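Local coordinates for UL37 (PDB 4K70), which is a herpesvirus inner tegument protein thought to be essential for controlling viral trafficking, represented here by its N-terminal half, at residues R48-R51 against L52-A56; E86-A89 against P90-L94; G100-T103 against T104-L107; G344-R347 against R348-D351; G378-V381 against H382-L385. All blocks are in the same frame, centred on the assembly; numbering follows the deposited sequence. Where two conformers were deposited one is given.

Contact 1 of 5, residues R48-R51 against L52-A56; sequences RALR and LACRA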
loop_
_atom_site.group_PDB
_atom_site.type_symbol
_atom_site.label_atom_id
_atom_site.label_comp_id
_atom_site.label_asym_id
_atom_site.label_seq_id
_atom_site.Cartn_x
_atom_site.Cartn_y
_atom_site.Cartn_z
ATOM N N ARG A 48 6.246 33.012 -15.382
ATOM C CA ARG A 48 7.208 33.177 -16.469
ATOM C C ARG A 48 7.029 32.094 -17.524
ATOM O O ARG A 48 7.054 32.375 -18.719
ATOM C CB ARG A 48 8.650 33.111 -15.936
ATOM C CG ARG A 48 9.034 34.198 -14.935
ATOM C CD ARG A 48 10.277 33.780 -14.114
ATOM N NE ARG A 48 11.454 33.578 -14.962
ATOM C CZ ARG A 48 12.588 32.998 -14.564
ATOM N NH1 ARG A 48 12.714 32.541 -13.322
ATOM N NH2 ARG A 48 13.598 32.867 -15.416
ATOM N N ALA A 49 6.884 30.845 -17.091
ATOM C CA ALA A 49 6.690 29.761 -18.045
ATOM C C ALA A 49 5.411 29.983 -18.857
ATOM O O ALA A 49 5.419 29.875 -20.077
ATOM C CB ALA A 49 6.666 28.402 -17.348
ATOM N N LEU A 50 4.318 30.310 -18.181
ATOM C CA LEU A 50 3.056 30.514 -18.879
ATOM C C LEU A 50 3.149 31.696 -19.847
ATOM O O LEU A 50 2.679 31.621 -20.982
ATOM C CB LEU A 50 1.917 30.749 -17.887
ATOM C CG LEU A 50 0.600 30.974 -18.618
ATOM C CD1 LEU A 50 0.098 29.644 -19.212
ATOM C CD2 LEU A 50 -0.428 31.621 -17.704
ATOM N N ARG A 51 3.749 32.786 -19.380
ATOM C CA ARG A 51 3.925 33.986 -20.195
ATOM C C ARG A 51 4.764 33.712 -21.435
ATOM O O ARG A 51 4.445 34.183 -22.518
ATOM C CB ARG A 51 4.559 35.102 -19.363
ATOM C CG ARG A 51 3.563 35.883 -18.558
ATOM C CD ARG A 51 2.855 36.886 -19.441
ATOM N NE ARG A 51 1.694 37.479 -18.788
ATOM C CZ ARG A 51 0.843 38.287 -19.406
ATOM N NH1 ARG A 51 1.042 38.587 -20.683
ATOM N NH2 ARG A 51 -0.202 38.795 -18.758
ATOM N N LEU A 52 5.828 32.939 -21.273
ATOM C CA LEU A 52 6.702 32.582 -22.386
ATOM C C LEU A 52 6.025 31.654 -23.396
ATOM O O LEU A 52 6.284 31.719 -24.606
ATOM C CB LEU A 52 7.979 31.920 -21.853
ATOM C CG LEU A 52 8.980 32.850 -21.172
ATOM C CD1 LEU A 52 9.976 32.030 -20.381
ATOM C CD2 LEU A 52 9.691 33.685 -22.216
ATOM N N ALA A 53 5.166 30.771 -22.904
ATOM C CA ALA A 53 4.435 29.897 -23.806
ATOM C C ALA A 53 3.384 30.708 -24.560
ATOM O O ALA A 53 3.242 30.576 -25.774
ATOM C CB ALA A 53 3.803 28.745 -23.046
ATOM N N CYS A 54 2.654 31.552 -23.839
ATOM C CA CYS A 54 1.651 32.405 -24.458
ATOM C C CYS A 54 2.281 33.324 -25.492
ATOM O O CYS A 54 1.720 33.538 -26.561
ATOM C CB CYS A 54 0.904 33.221 -23.404
ATOM S SG CYS A 54 -0.314 32.228 -22.513
ATOM N N ARG A 55 3.458 33.850 -25.179
ATOM C CA ARG A 55 4.160 34.705 -26.122
ATOM C C ARG A 55 4.663 33.905 -27.314
ATOM O O ARG A 55 4.712 34.414 -28.434
ATOM C CB ARG A 55 5.322 35.442 -25.459
ATOM C CG ARG A 55 6.531 35.511 -26.368
ATOM C CD ARG A 55 7.182 36.889 -26.379
ATOM N NE ARG A 55 8.167 37.060 -25.314
ATOM C CZ ARG A 55 9.198 36.248 -25.093
ATOM N NH1 ARG A 55 9.392 35.174 -25.852
ATOM N NH2 ARG A 55 10.038 36.507 -24.098
ATOM N N ALA A 56 5.036 32.653 -27.080
ATOM C CA ALA A 56 5.450 31.795 -28.183
ATOM C C ALA A 56 4.330 31.618 -29.228
ATOM O O ALA A 56 4.588 31.617 -30.434
ATOM C CB ALA A 56 5.920 30.447 -27.668
#
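Residues 48-51 and 52-56 are consecutive turns of alpha helix 39-60, joined by the usual i to i+4 bonds: Leu-52 N to Arg-48 O, Ala-53 N to Ala-49 O, Cys-54 N to Leu-50 O and Arg-55 N to Arg-51 O. The helix is amphipathic, with small and apolar residues on its packed sides and arginines toward the surface. Leu-50 and Cys-54 stand one turn apart on a buried side, Leu-50 CG lying 4.2 Å from Cys-54 SG. The sulfur is set opposite its own carbonyl carbon (chi1 -76°), a rotation that swings it back over the preceding turn, with SG 3.4 Å from Leu-50 O. That oxygen is already held by Cys-54 N at 2.9 Å, so the thiol lies close beside an engaged carbonyl. Leu-52 turns back in the same sense (chi1 -73°), bringing its CG to 3.2 Å from Arg-48 O and its CD1 to 3.4 Å from the same atom. Alanine suits positions 49 and 53 because a bare methyl lets other helices come close: Ala-49 meets Val-9 and Leu-72, while Ala-53 meets Leu-68 and Ala-69. Arg-51 is long enough to bridge to helix 101-109. Its chain bends at chi2 (-79°), and its guanidinium forms two salt bridges, NH2 with Asp-102 and NH1 with Glu-109, which together would restrain its rotation. On the same flank of the helix, one turn further on, Arg-55 CB rests 3.3 Å from Arg-51 O.

Contact 2 of 5, residues E86-A89 against P90-L94; sequences EGTA and PLLEL. With NA (sodium ion), chain U; NA (sodium ion), chain Q.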
loop_
_atom_site.group_PDB
_atom_site.type_symbol
_atom_site.label_atom_id
_atom_site.label_comp_id
_atom_site.label_asym_id
_atom_site.label_seq_id
_atom_site.Cartn_x
_atom_site.Cartn_y
_atom_site.Cartn_z
ATOM N N GLU A 86 4.360 16.630 4.150
ATOM C CA GLU A 86 3.858 17.985 4.347
ATOM C C GLU A 86 2.379 18.133 3.964
ATOM O O GLU A 86 1.832 19.230 3.998
ATOM C CB GLU A 86 4.723 18.970 3.550
ATOM C CG GLU A 86 6.231 18.743 3.759
ATOM C CD GLU A 86 7.085 19.539 2.795
ATOM O OE1 GLU A 86 6.557 20.499 2.201
ATOM O OE2 GLU A 86 8.269 19.203 2.611
ATOM N N GLY A 87 1.727 17.034 3.594
ATOM C CA GLY A 87 0.299 17.088 3.309
ATOM C C GLY A 87 -0.086 17.823 2.040
ATOM O O GLY A 87 0.734 17.995 1.137
ATOM N N THR A 88 -1.340 18.261 1.960
ATOM C CA THR A 88 -1.851 18.885 0.733
ATOM C C THR A 88 -1.508 20.376 0.562
ATOM O O THR A 88 -1.542 20.893 -0.557
ATOM C CB THR A 88 -3.376 18.723 0.604
ATOM O OG1 THR A 88 -4.009 19.251 1.775
ATOM C CG2 THR A 88 -3.749 17.238 0.441
ATOM N N ALA A 89 -1.185 21.065 1.656
ATOM C CA ALA A 89 -1.019 22.524 1.613
ATOM C C ALA A 89 -0.133 23.045 0.472
ATOM O O ALA A 89 -0.534 23.948 -0.264
ATOM C CB ALA A 89 -0.547 23.072 2.975
ATOM N N PRO A 90 1.066 22.470 0.315
ATOM C CA PRO A 90 1.982 22.918 -0.740
ATOM C C PRO A 90 1.422 22.713 -2.150
ATOM O O PRO A 90 1.759 23.491 -3.050
ATOM C CB PRO A 90 3.208 22.025 -0.537
ATOM C CG PRO A 90 3.128 21.576 0.891
ATOM C CD PRO A 90 1.663 21.414 1.148
ATOM N N LEU A 91 0.614 21.669 -2.347
ATOM C CA LEU A 91 -0.024 21.447 -3.636
ATOM C C LEU A 91 -1.088 22.481 -3.885
ATOM O O LEU A 91 -1.185 23.029 -4.979
ATOM C CB LEU A 91 -0.674 20.062 -3.716
ATOM C CG LEU A 91 0.299 18.906 -3.837
ATOM C CD1 LEU A 91 -0.472 17.622 -4.173
ATOM C CD2 LEU A 91 1.347 19.228 -4.901
ATOM N N LEU A 92 -1.921 22.710 -2.877
ATOM C CA LEU A 92 -2.964 23.709 -2.990
ATOM C C LEU A 92 -2.345 25.079 -3.242
ATOM O O LEU A 92 -2.913 25.909 -3.950
ATOM C CB LEU A 92 -3.809 23.745 -1.719
ATOM C CG LEU A 92 -4.476 22.422 -1.342
ATOM C CD1 LEU A 92 -5.474 22.621 -0.212
ATOM C CD2 LEU A 92 -5.141 21.793 -2.548
ATOM N N GLU A 93 -1.179 25.318 -2.652
ATOM C CA GLU A 93 -0.529 26.621 -2.795
ATOM C C GLU A 93 -0.044 26.819 -4.230
ATOM O O GLU A 93 -0.124 27.913 -4.776
ATOM C CB GLU A 93 0.621 26.772 -1.791
ATOM C CG GLU A 93 1.050 28.209 -1.574
ATOM C CD GLU A 93 2.204 28.330 -0.592
ATOM O OE1 GLU A 93 2.791 29.432 -0.507
ATOM O OE2 GLU A 93 2.529 27.326 0.084
ATOM N N LEU A 94 0.444 25.745 -4.842
ATOM C CA LEU A 94 0.859 25.778 -6.231
ATOM C C LEU A 94 -0.359 25.953 -7.148
ATOM O O LEU A 94 -0.321 26.730 -8.108
ATOM C CB LEU A 94 1.603 24.492 -6.581
ATOM C CG LEU A 94 1.764 24.214 -8.069
ATOM C CD1 LEU A 94 2.584 25.308 -8.710
ATOM C CD2 LEU A 94 2.405 22.853 -8.275
HETATM NA NA NA U . 7.090 20.969 0.127
HETATM NA NA NA Q . 4.231 29.000 1.457
HETATM O O HOH W 1 5.929 27.341 1.173
HETATM O O HOH W 2 6.791 19.373 -1.659
#
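Thr-88 meets Leu-91 and Leu-92 where the chain enters helix 89-98, and this is the tightly packed side. Thr-88 O takes a nearly straight bond from Leu-92 N at 3.0 Å and a weak one from Leu-91 N. With chi1 at 56°, the Thr-88 hydroxyl sits between its backbone N and carbonyl carbon and bonds to Asp-135, which satisfies this buried group. Leu-91, also buried, packs on Leu-80, Trp-84 and Cys-131, an apolar setting that suits leucine. Proline fits position 90 in the first turn, where the missing N-H costs no helical bond; the 3.3 Å between Ala-89 CB and Pro-90 CD follows from their peptide link. The other side is looser and ionic. Glu-86 slants across the proline ring, its OE1 3.8 Å from Pro-90 CG, and the same oxygen binds a sodium ion at 2.2 Å. Glu-93 reaches out on an extended chain and grips a second sodium ion with both oxygens, OE1 at 2.5 Å and OE2 at 2.8 Å. Glu-86 also belongs with Asp-83 to a calcium site. Carboxylate oxygens suit hard cations such as sodium and calcium, and the bound ions would partly offset the negative charge gathered here.

Contact 3 of 5, residues G100-T103 against T104-L107; sequences GDDT and TAAL
Thr-103 and Leu-107, one turn apart on helix 101-109, lie side by side and point the same way. At chi1 -62° Thr-103 directs its methyl opposite the backbone N, so that CG2 comes to 3.9 Å from Leu-107 CD1, while OG1 turns back to bond with Val-98 O and Trp-46 NE1. A threonine thus supplies an apolar face to the next turn and a satisfied hydroxyl to the buried side. Leu-107 folds back along the helix (chi1 -72°), bringing CD1 to 3.6 Å from Thr-103 O, the acceptor of its own N-H. Thr-104 has nearly the same torsion as Thr-103 but, one residue on, faces another way: its OG1 meets a water at 2.8 Å, and this water donates to Gly-100 O at 2.9 Å. Gly-100 is the N-cap residue, and the water links its carbonyl to the first turn. Asp-102 OD1 lies 4.4 Å from Ala-105 CB, though its stronger partner is Arg-51. Ala-106, small and buried, lets Arg-51 and Cys-54 of helix 39-60 come close. Thr-103 packs on Leu-50 and Leu-107 on Cys-54 of that helix, while both also touch Pro-120 at the start of helix 120-137.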
loop_
_atom_site.group_PDB
_atom_site.type_symbol
_atom_site.label_atom_id
_atom_site.label_comp_id
_atom_site.label_asym_id
_atom_site.label_seq_id
_atom_site.Cartn_x
_atom_site.Cartn_y
_atom_site.Cartn_z
ATOM N N GLY A 100 -4.191 31.710 -10.791
ATOM C CA GLY A 100 -4.264 33.140 -10.555
ATOM C C GLY A 100 -4.783 33.942 -11.739
ATOM O O GLY A 100 -4.855 33.454 -12.866
ATOM N N ASP A 101 -5.128 35.197 -11.487
ATOM C CA ASP A 101 -5.692 36.043 -12.534
ATOM C C ASP A 101 -4.755 36.239 -13.719
ATOM O O ASP A 101 -5.222 36.404 -14.841
ATOM C CB ASP A 101 -6.136 37.388 -11.967
ATOM C CG ASP A 101 -7.374 37.265 -11.110
ATOM O OD1 ASP A 101 -8.085 36.244 -11.246
ATOM O OD2 ASP A 101 -7.643 38.183 -10.309
ATOM N N ASP A 102 -3.442 36.181 -13.492
ATOM C CA ASP A 102 -2.504 36.439 -14.591
ATOM C C ASP A 102 -2.498 35.340 -15.621
ATOM O O ASP A 102 -2.149 35.572 -16.783
ATOM C CB ASP A 102 -1.064 36.675 -14.109
ATOM C CG ASP A 102 -0.140 37.156 -15.244
ATOM O OD1 ASP A 102 -0.552 38.047 -16.024
ATOM O OD2 ASP A 102 0.986 36.633 -15.380
ATOM N N THR A 103 -2.860 34.133 -15.192
ATOM C CA THR A 103 -2.881 33.000 -16.087
ATOM C C THR A 103 -3.996 33.181 -17.109
ATOM O O THR A 103 -3.796 32.971 -18.305
ATOM C CB THR A 103 -3.099 31.684 -15.302
ATOM O OG1 THR A 103 -2.000 31.486 -14.403
ATOM C CG2 THR A 103 -3.201 30.502 -16.252
ATOM N N THR A 104 -5.173 33.555 -16.618
ATOM C CA THR A 104 -6.312 33.849 -17.480
ATOM C C THR A 104 -6.005 35.037 -18.396
ATOM O O THR A 104 -6.255 34.978 -19.602
ATOM C CB THR A 104 -7.558 34.180 -16.642
ATOM O OG1 THR A 104 -7.895 33.047 -15.830
ATOM C CG2 THR A 104 -8.754 34.550 -17.551
ATOM N N ALA A 105 -5.450 36.102 -17.820
ATOM C CA ALA A 105 -5.153 37.315 -18.577
ATOM C C ALA A 105 -4.181 37.018 -19.717
ATOM O O ALA A 105 -4.362 37.496 -20.838
ATOM C CB ALA A 105 -4.605 38.411 -17.653
ATOM N N ALA A 106 -3.178 36.188 -19.449
ATOM C CA ALA A 106 -2.183 35.872 -20.471
ATOM C C ALA A 106 -2.742 34.990 -21.578
ATOM O O ALA A 106 -2.488 35.223 -22.765
ATOM C CB ALA A 106 -0.951 35.229 -19.850
ATOM N N LEU A 107 -3.490 33.962 -21.192
ATOM C CA LEU A 107 -4.102 33.073 -22.167
ATOM C C LEU A 107 -5.146 33.811 -23.011
ATOM O O LEU A 107 -5.219 33.620 -24.221
ATOM C CB LEU A 107 -4.725 31.854 -21.472
ATOM C CG LEU A 107 -3.723 30.830 -20.922
ATOM C CD1 LEU A 107 -4.397 29.858 -19.949
ATOM C CD2 LEU A 107 -3.035 30.071 -22.052
HETATM O O HOH W 3 -6.510 31.435 -14.034
#

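Contact 4 of 5, residues G344-R347 against R348-D351; sequences GFTR and RHCD
Thr-346, the N-cap residue of helix 347-358, meets His-349 across the first turn. Among the hydrogen bonds, the capping bond from His-349 N to Thr-346 OG1 is weak at 3.4 Å. A chi1 of 58° places the hydroxyl, and with His-349 turned back (chi1 -69°) OG1 lies over one face of the imidazole, 3.3 Å above its plane and toward the rim. The ring is held at its edge as well: His-349 ND1 donates to Gly-344 O at 2.8 Å, the oxygen lying 20° out of the ring plane. Gly-344 O also takes a weak bond from Thr-346 N, closing an inverse gamma turn centred on Phe-345. Backbone bonds from Cys-350 N to Thr-346 O and Asp-351 N to Arg-347 O begin the helix proper. Gly-344 ends the preceding helix in a Schellman motif; at its positive phi a side chain would jam against the previous carbonyl.

The apolar part is a sulfur-aromatic contact. Cys-350 SG lies at the edge of the Phe-345 ring, 5.4 Å from its centroid, and 3.9 Å from Phe-345 CB. Among charged groups, Arg-347 has two conformers; in the one described NE pairs with Glu-221 OE1, so this bond is less certain. The other oxygen of Glu-221 accepts from Arg-348 N.

The turn touches two other helices. Thr-346 and His-349 lean on Thr-217 of helix 208-223, and Phe-345 packs on Thr-374 and Ala-375 of helix 366-385, while Phe-345 O is hydrogen-bonded by His-382 of that helix.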
loop_
_atom_site.group_PDB
_atom_site.type_symbol
_atom_site.label_atom_id
_atom_site.label_comp_id
_atom_site.label_asym_id
_atom_site.label_seq_id
_atom_site.Cartn_x
_atom_site.Cartn_y
_atom_site.Cartn_z
ATOM N N GLY A 344 -5.442 -17.166 14.080
ATOM C CA GLY A 344 -4.241 -17.040 14.891
ATOM C C GLY A 344 -2.948 -17.027 14.095
ATOM O O GLY A 344 -1.865 -17.047 14.669
ATOM N N PHE A 345 -3.058 -16.977 12.771
ATOM C CA PHE A 345 -1.887 -16.839 11.915
ATOM C C PHE A 345 -1.519 -15.364 11.738
ATOM O O PHE A 345 -1.631 -14.797 10.658
ATOM C CB PHE A 345 -2.123 -17.505 10.569
ATOM C CG PHE A 345 -1.975 -19.018 10.607
ATOM C CD1 PHE A 345 -3.014 -19.820 11.052
ATOM C CD2 PHE A 345 -0.785 -19.625 10.217
ATOM C CE1 PHE A 345 -2.882 -21.219 11.084
ATOM C CE2 PHE A 345 -0.638 -21.008 10.250
ATOM C CZ PHE A 345 -1.689 -21.809 10.683
ATOM N N THR A 346 -1.094 -14.751 12.830
ATOM C CA THR A 346 -0.573 -13.394 12.811
ATOM C C THR A 346 0.781 -13.406 12.100
ATOM O O THR A 346 1.293 -14.472 11.751
ATOM C CB THR A 346 -0.373 -12.904 14.229
ATOM O OG1 THR A 346 0.522 -13.800 14.888
ATOM C CG2 THR A 346 -1.691 -12.910 14.977
ATOM N N ARG A 347 1.355 -12.227 11.878
ATOM C CA ARG A 347 2.634 -12.110 11.176
ATOM C C ARG A 347 3.711 -12.974 11.813
ATOM O O ARG A 347 4.404 -13.722 11.132
ATOM C CB ARG A 347 3.130 -10.657 11.151
ATOM C CG ARG A 347 4.417 -10.492 10.348
ATOM C CD ARG A 347 5.250 -9.284 10.784
ATOM N NE ARG A 347 5.728 -9.370 12.164
ATOM C CZ ARG A 347 6.801 -10.058 12.556
ATOM N NH1 ARG A 347 7.517 -10.754 11.678
ATOM N NH2 ARG A 347 7.151 -10.059 13.835
ATOM N N ARG A 348 3.854 -12.847 13.124
ATOM C CA ARG A 348 4.889 -13.581 13.846
ATOM C C ARG A 348 4.619 -15.088 13.857
ATOM O O ARG A 348 5.542 -15.889 13.759
ATOM C CB ARG A 348 5.021 -13.033 15.271
ATOM C CG ARG A 348 5.947 -13.808 16.166
ATOM C CD ARG A 348 7.365 -13.808 15.633
ATOM N NE ARG A 348 8.313 -14.241 16.659
ATOM C CZ ARG A 348 9.544 -14.675 16.402
ATOM N NH1 ARG A 348 9.976 -14.736 15.147
ATOM N NH2 ARG A 348 10.339 -15.055 17.395
ATOM N N HIS A 349 3.358 -15.482 13.964
ATOM C CA HIS A 349 3.033 -16.922 14.008
ATOM C C HIS A 349 3.267 -17.613 12.680
ATOM O O HIS A 349 3.650 -18.796 12.635
ATOM C CB HIS A 349 1.602 -17.158 14.503
ATOM C CG HIS A 349 1.417 -16.818 15.946
ATOM N ND1 HIS A 349 0.220 -16.983 16.602
ATOM C CD2 HIS A 349 2.286 -16.321 16.860
ATOM C CE1 HIS A 349 0.361 -16.615 17.868
ATOM N NE2 HIS A 349 1.601 -16.202 18.044
ATOM N N CYS A 350 3.010 -16.895 11.594
ATOM C CA CYS A 350 3.333 -17.405 10.272
ATOM C C CYS A 350 4.830 -17.670 10.177
ATOM O O CYS A 350 5.252 -18.721 9.730
ATOM C CB CYS A 350 2.916 -16.412 9.185
ATOM S SG CYS A 350 1.129 -16.316 8.883
ATOM N N ASP A 351 5.629 -16.685 10.569
ATOM C CA ASP A 351 7.074 -16.829 10.556
ATOM C C ASP A 351 7.526 -18.068 11.340
ATOM O O ASP A 351 8.359 -18.849 10.877
ATOM C CB ASP A 351 7.718 -15.560 11.131
ATOM C CG ASP A 351 9.216 -15.656 11.204
ATOM O OD1 ASP A 351 9.870 -15.551 10.139
ATOM O OD2 ASP A 351 9.744 -15.824 12.329
#

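Contact 5 of 5, residues G378-V381 against H382-L385; sequences GGVV and HRLL. With NA (sodium ion), chain F; CA (calcium ion), chain D.
His-382 lies against Gly-378 one turn earlier in alpha helix 366-385, its N donating to Gly-378 O at 2.8 Å. The ring swings back over that turn (chi1 -80°), so that His-382 CD2 approaches the same oxygen obliquely, at 3.1 Å. Gly-378, with no side chain, lets the imidazole lie close over its carbonyl, and the ring's NE2 is turned to the loop 344-347. Val-380 carries the apolar side of the contact. Its CG1 stands opposite the backbone N and lies alongside Leu-384, 4.0 Å from CD1, while CG2 faces the end of Arg-383. Both branched residues face Val-427 of helix 422-431 and Val-401 of helix 392-402. Val-381 points to another side, packing on Val-336, Val-337 and Leu-340; a beta-branched side chain has few rotamers in a helix, which suits a buried position against helix 333-342. Its carbonyl accepts a weak bond from Leu-385 N, at 3.0 Å. Farther along, backbone oxygens turn to metals. His-382 O binds a sodium ion at 2.5 Å, shared with Asp-386. Next to it, Arg-383 O binds a calcium ion at 2.4 Å, and Asp-386, Asp-387 and a water complete the ligands.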
loop_
_atom_site.group_PDB
_atom_site.type_symbol
_atom_site.label_atom_id
_atom_site.label_comp_id
_atom_site.label_asym_id
_atom_site.label_seq_id
_atom_site.Cartn_x
_atom_site.Cartn_y
_atom_site.Cartn_z
ATOM N N GLY A 378 0.698 -16.991 4.264
ATOM C CA GLY A 378 0.415 -15.959 5.241
ATOM C C GLY A 378 1.560 -14.970 5.402
ATOM O O GLY A 378 1.339 -13.755 5.501
ATOM N N GLY A 379 2.787 -15.484 5.450
ATOM C CA GLY A 379 3.950 -14.632 5.617
ATOM C C GLY A 379 4.091 -13.710 4.424
ATOM O O GLY A 379 4.485 -12.548 4.543
ATOM N N VAL A 380 3.766 -14.240 3.255
ATOM C CA VAL A 380 3.847 -13.448 2.040
ATOM C C VAL A 380 2.737 -12.390 2.029
ATOM O O VAL A 380 2.988 -11.216 1.758
ATOM C CB VAL A 380 3.795 -14.338 0.795
ATOM C CG1 VAL A 380 3.743 -13.481 -0.476
ATOM C CG2 VAL A 380 5.003 -15.287 0.778
ATOM N N VAL A 381 1.516 -12.798 2.359
ATOM C CA VAL A 381 0.411 -11.839 2.479
ATOM C C VAL A 381 0.744 -10.705 3.457
ATOM O O VAL A 381 0.548 -9.531 3.144
ATOM C CB VAL A 381 -0.887 -12.539 2.936
ATOM C CG1 VAL A 381 -1.942 -11.519 3.368
ATOM C CG2 VAL A 381 -1.408 -13.442 1.831
ATOM N N HIS A 382 1.250 -11.059 4.640
ATOM C CA HIS A 382 1.574 -10.046 5.660
ATOM C C HIS A 382 2.609 -9.045 5.173
ATOM O O HIS A 382 2.517 -7.840 5.453
ATOM C CB HIS A 382 2.037 -10.699 6.965
ATOM C CG HIS A 382 0.911 -11.195 7.815
ATOM N ND1 HIS A 382 -0.011 -10.348 8.391
ATOM C CD2 HIS A 382 0.548 -12.449 8.185
ATOM C CE1 HIS A 382 -0.891 -11.055 9.078
ATOM N NE2 HIS A 382 -0.567 -12.332 8.976
ATOM N N ARG A 383 3.599 -9.554 4.449
ATOM C CA ARG A 383 4.613 -8.719 3.819
ATOM C C ARG A 383 4.032 -7.717 2.822
ATOM O O ARG A 383 4.454 -6.571 2.781
ATOM C CB ARG A 383 5.621 -9.591 3.082
ATOM C CG ARG A 383 6.613 -10.267 3.973
ATOM C CD ARG A 383 7.881 -10.502 3.191
ATOM N NE ARG A 383 7.937 -11.783 2.502
ATOM C CZ ARG A 383 8.566 -11.970 1.340
ATOM N NH1 ARG A 383 9.155 -10.946 0.726
ATOM N NH2 ARG A 383 8.598 -13.173 0.784
ATOM N N LEU A 384 3.104 -8.175 1.992
ATOM C CA LEU A 384 2.513 -7.333 0.957
ATOM C C LEU A 384 1.508 -6.328 1.487
ATOM O O LEU A 384 1.278 -5.293 0.860
ATOM C CB LEU A 384 1.792 -8.192 -0.092
ATOM C CG LEU A 384 2.653 -9.076 -0.990
ATOM C CD1 LEU A 384 1.822 -10.190 -1.599
ATOM C CD2 LEU A 384 3.304 -8.246 -2.074
ATOM N N LEU A 385 0.870 -6.648 2.606
ATOM C CA LEU A 385 -0.308 -5.898 3.029
ATOM C C LEU A 385 -0.045 -4.404 3.255
ATOM O O LEU A 385 -0.881 -3.569 2.899
ATOM C CB LEU A 385 -0.943 -6.525 4.272
ATOM C CG LEU A 385 -2.156 -5.784 4.839
ATOM C CD1 LEU A 385 -3.262 -5.619 3.802
ATOM C CD2 LEU A 385 -2.676 -6.464 6.100
HETATM NA NA NA F . 3.457 -5.650 6.166
HETATM CA CA CA D . 5.914 -4.680 2.610
HETATM O O HOH W 4 7.144 -5.680 0.789
#

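Along the chain the contacts run in series, and they fall into two groups. Contacts 1, 2 and 3 lie on one side of the chain's centre, in the N-terminal part of the chain. Contacts 1 and 3, on helices 39-60 and 101-109, touch directly, their centres 11 Å apart. Contact 2, at the start of helix 89-98, is about 7 Å from contact 3 at the nearest atoms. Contacts 4 and 5, on the successive helices 347-358 and 366-385, also touch, with centres 10 Å apart. Between contacts 1 and 4 the centres are 59 Å apart, on opposite sides of the centre. Local helix packing thus recurs along an elongated, mainly helical half without strands, with metals at contacts 2 and 5.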